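Local coordinates for propionate kinase (Francisella tularensis subsp. tularensis, PDB 3KHY), which probably catalyses the reversible, magnesium-dependent transfer of phosphate from ATP to acetate or propionate, forming the acyl phosphate and ADP, at residues L5-G10 and I82-V87. Numbering follows the deposited sequence.
Sequences LVLNCG and IGHRVV
Three backbone hydrogen bonds join L5-G10 to I82-V87 in parallel register: G83 N to L5 O, L7 N to G83 O at 2.8 Å, and R85 N to L7 O, the straightest with an N-H...O angle of 174°. Beyond this last bond the strands separate, C9 CA lying 8.7 Å from V86 CA, and a water takes over the link, accepting from C9 N and donating to R85 O, each at 2.8 Å. I82 CA also makes a CA-H contact to L5 O at 3.3 Å.

On the face bearing N8, the R85 chain leaves with CG anti to the backbone N (chi1 -173°) and stays extended to NE, which carries it past the N8 amide. There N8 ND2 meets the aliphatic R85 CD at 3.7 Å, with the amide and guanidinium planes 34° apart. The charged end forms salt bridges from NE to D142 and from NH2 to E372, which should fix the guanidinium's rotation.

The other face is buried and largely apolar: L5, L7 and I82 share it with the H84 imidazole, whose NE2 makes a weak hydrogen bond to Q137. L7 CD1 sits 3.8 Å from both I82 CG2 and H84 CE1, so one methyl bridges the isoleucine branch and the imidazole.

Strands 3-9 and 79-86 are adjacent in the mixed N-terminal sheet of an acetokinase of the actin-like ATPase superfamily. Their diverging C-terminal ends place N8, a predicted magnesium ligand, and R85, a predicted substrate binder, at what is probably the catalytic cleft, consistent with the salt bridges to D142, the predicted proton donor/acceptor, and E372, another predicted magnesium ligand.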
ATOM      1  N   LEU A   5     -32.640  -4.855  19.123  1.00 22.80           N
ATOM      2  CA  LEU A   5     -31.670  -4.155  19.945  1.00 23.03           C
ATOM      3  C   LEU A   5     -30.312  -4.359  19.301  1.00 19.94           C
ATOM      4  O   LEU A   5     -29.878  -5.489  19.136  1.00 22.27           O
ATOM      5  CB  LEU A   5     -31.655  -4.718  21.370  1.00 23.24           C
ATOM      6  CG  LEU A   5     -30.629  -4.071  22.295  1.00 27.63           C
ATOM      7  CD1 LEU A   5     -30.899  -2.576  22.409  1.00 25.74           C
ATOM      8  CD2 LEU A   5     -30.638  -4.731  23.662  1.00 32.93           C
ATOM      9  N   VAL A   6     -29.648  -3.268  18.933  1.00 18.05           N
ATOM     10  CA  VAL A   6     -28.365  -3.351  18.234  1.00 18.24           C
ATOM     11  C   VAL A   6     -27.231  -2.921  19.152  1.00 20.10           C
ATOM     12  O   VAL A   6     -27.284  -1.843  19.751  1.00 21.15           O
ATOM     13  CB  VAL A   6     -28.369  -2.480  16.960  1.00 20.10           C
ATOM     14  CG1 VAL A   6     -27.005  -2.527  16.268  1.00 16.64           C
ATOM     15  CG2 VAL A   6     -29.449  -2.950  16.015  1.00 19.76           C
ATOM     16  N   LEU A   7     -26.213  -3.769  19.288  1.00 19.08           N
ATOM     17  CA  LEU A   7     -25.148  -3.501  20.248  1.00 21.78           C
ATOM     18  C   LEU A   7     -23.769  -3.506  19.635  1.00 23.58           C
ATOM     19  O   LEU A   7     -23.466  -4.301  18.745  1.00 25.30           O
ATOM     20  CB  LEU A   7     -25.153  -4.546  21.370  1.00 24.26           C
ATOM     21  CG  LEU A   7     -26.433  -4.708  22.178  1.00 22.81           C
ATOM     22  CD1 LEU A   7     -26.257  -5.876  23.142  1.00 26.69           C
ATOM     23  CD2 LEU A   7     -26.776  -3.403  22.930  1.00 22.70           C
ATOM     24  N   ASN A   8     -22.916  -2.630  20.140  1.00 25.42           N
ATOM     25  CA  ASN A   8     -21.486  -2.773  19.933  1.00 23.09           C
ATOM     26  C   ASN A   8     -20.855  -2.782  21.322  1.00 30.94           C
ATOM     27  O   ASN A   8     -20.726  -1.735  21.965  1.00 28.21           O
ATOM     28  CB  ASN A   8     -20.935  -1.635  19.071  1.00 23.73           C
ATOM     29  CG  ASN A   8     -19.445  -1.788  18.776  1.00 32.51           C
ATOM     30  OD1 ASN A   8     -18.844  -2.824  19.070  1.00 33.34           O
ATOM     31  ND2 ASN A   8     -18.846  -0.755  18.189  1.00 27.54           N
ATOM     32  N   CYS A   9     -20.507  -3.972  21.806  1.00 23.44           N
ATOM     33  CA  CYS A   9     -19.962  -4.108  23.153  1.00 31.41           C
ATOM     34  C   CYS A   9     -18.444  -4.049  23.126  1.00 31.21           C
ATOM     35  O   CYS A   9     -17.795  -4.971  22.640  1.00 35.92           O
ATOM     36  CB  CYS A   9     -20.399  -5.429  23.793  1.00 31.21           C
ATOM     37  SG  CYS A   9     -22.176  -5.627  24.011  1.00 36.29           S
ATOM     38  N   GLY A  10     -17.886  -2.967  23.660  1.00 33.03           N
ATOM     39  CA  GLY A  10     -16.445  -2.805  23.748  1.00 33.22           C
ATOM     40  C   GLY A  10     -15.936  -3.152  25.136  1.00 39.32           C
ATOM     41  O   GLY A  10     -16.720  -3.514  26.021  1.00 35.70           O
ATOM     42  N   ILE A  82     -31.548  -9.609  19.240  1.00 30.98           N
ATOM     43  CA  ILE A  82     -30.393  -8.755  19.509  1.00 25.81           C
ATOM     44  C   ILE A  82     -29.322  -8.950  18.434  1.00 29.33           C
ATOM     45  O   ILE A  82     -28.907 -10.079  18.156  1.00 29.91           O
ATOM     46  CB  ILE A  82     -29.779  -9.072  20.883  1.00 30.79           C
ATOM     47  CG1 ILE A  82     -30.835  -8.933  21.982  1.00 34.53           C
ATOM     48  CG2 ILE A  82     -28.587  -8.170  21.169  1.00 26.92           C
ATOM     49  CD1 ILE A  82     -30.366  -9.431  23.327  1.00 43.80           C
ATOM     50  N   GLY A  83     -28.881  -7.853  17.823  1.00 27.69           N
ATOM     51  CA  GLY A  83     -27.814  -7.913  16.836  1.00 22.62           C
ATOM     52  C   GLY A  83     -26.527  -7.322  17.377  1.00 26.23           C
ATOM     53  O   GLY A  83     -26.530  -6.208  17.898  1.00 29.07           O
ATOM     54  N   HIS A  84     -25.436  -8.077  17.265  1.00 19.92           N
ATOM     55  CA  HIS A  84     -24.139  -7.666  17.787  1.00 19.44           C
ATOM     56  C   HIS A  84     -23.187  -7.355  16.657  1.00 26.76           C
ATOM     57  O   HIS A  84     -23.006  -8.169  15.750  1.00 21.42           O
ATOM     58  CB  HIS A  84     -23.506  -8.791  18.609  1.00 22.60           C
ATOM     59  CG  HIS A  84     -24.294  -9.177  19.824  1.00 24.72           C
ATOM     60  ND1 HIS A  84     -24.026  -8.670  21.075  1.00 30.30           N
ATOM     61  CD2 HIS A  84     -25.337 -10.027  19.977  1.00 30.53           C
ATOM     62  CE1 HIS A  84     -24.869  -9.189  21.949  1.00 34.71           C
ATOM     63  NE2 HIS A  84     -25.680 -10.011  21.308  1.00 34.87           N
ATOM     64  N   ARG A  85     -22.566  -6.183  16.715  1.00 24.80           N
ATOM     65  CA  ARG A  85     -21.435  -5.901  15.850  1.00 23.05           C
ATOM     66  C   ARG A  85     -20.272  -6.758  16.313  1.00 24.31           C
ATOM     67  O   ARG A  85     -20.015  -6.868  17.515  1.00 24.17           O
ATOM     68  CB  ARG A  85     -21.049  -4.423  15.941  1.00 28.62           C
ATOM     69  CG  ARG A  85     -19.982  -4.000  14.936  1.00 30.00           C
ATOM     70  CD  ARG A  85     -19.760  -2.483  15.001  1.00 29.56           C
ATOM     71  NE  ARG A  85     -19.097  -1.990  13.801  1.00 44.67           N
ATOM     72  CZ  ARG A  85     -19.679  -1.198  12.904  1.00 53.97           C
ATOM     73  NH1 ARG A  85     -20.931  -0.790  13.085  1.00 52.92           N
ATOM     74  NH2 ARG A  85     -19.006  -0.797  11.835  1.00 59.62           N
ATOM     75  N   VAL A  86     -19.591  -7.391  15.362  1.00 17.71           N
ATOM     76  CA  VAL A  86     -18.342  -8.074  15.632  1.00 18.42           C
ATOM     77  C   VAL A  86     -17.320  -7.568  14.624  1.00 22.09           C
ATOM     78  O   VAL A  86     -17.537  -7.662  13.421  1.00 20.08           O
ATOM     79  CB  VAL A  86     -18.498  -9.601  15.527  1.00 21.40           C
ATOM     80  CG1 VAL A  86     -17.144 -10.286  15.649  1.00 22.88           C
ATOM     81  CG2 VAL A  86     -19.454 -10.103  16.612  1.00 25.64           C
ATOM     82  N   VAL A  87     -16.209  -7.025  15.110  1.00 20.57           N
ATOM     83  CA  VAL A  87     -15.250  -6.369  14.225  1.00 18.55           C
ATOM     84  C   VAL A  87     -14.514  -7.327  13.289  1.00 17.17           C
ATOM     85  O   VAL A  87     -14.231  -6.972  12.146  1.00 18.85           O
ATOM     86  CB  VAL A  87     -14.254  -5.473  15.016  1.00 25.40           C
ATOM     87  CG1 VAL A  87     -15.019  -4.403  15.807  1.00 26.85           C
ATOM     88  CG2 VAL A  87     -13.405  -6.306  15.958  1.00 24.87           C
TER
HETATM   89  O   HOH W   1     -20.581  -6.238  20.190  1.00 26.17           O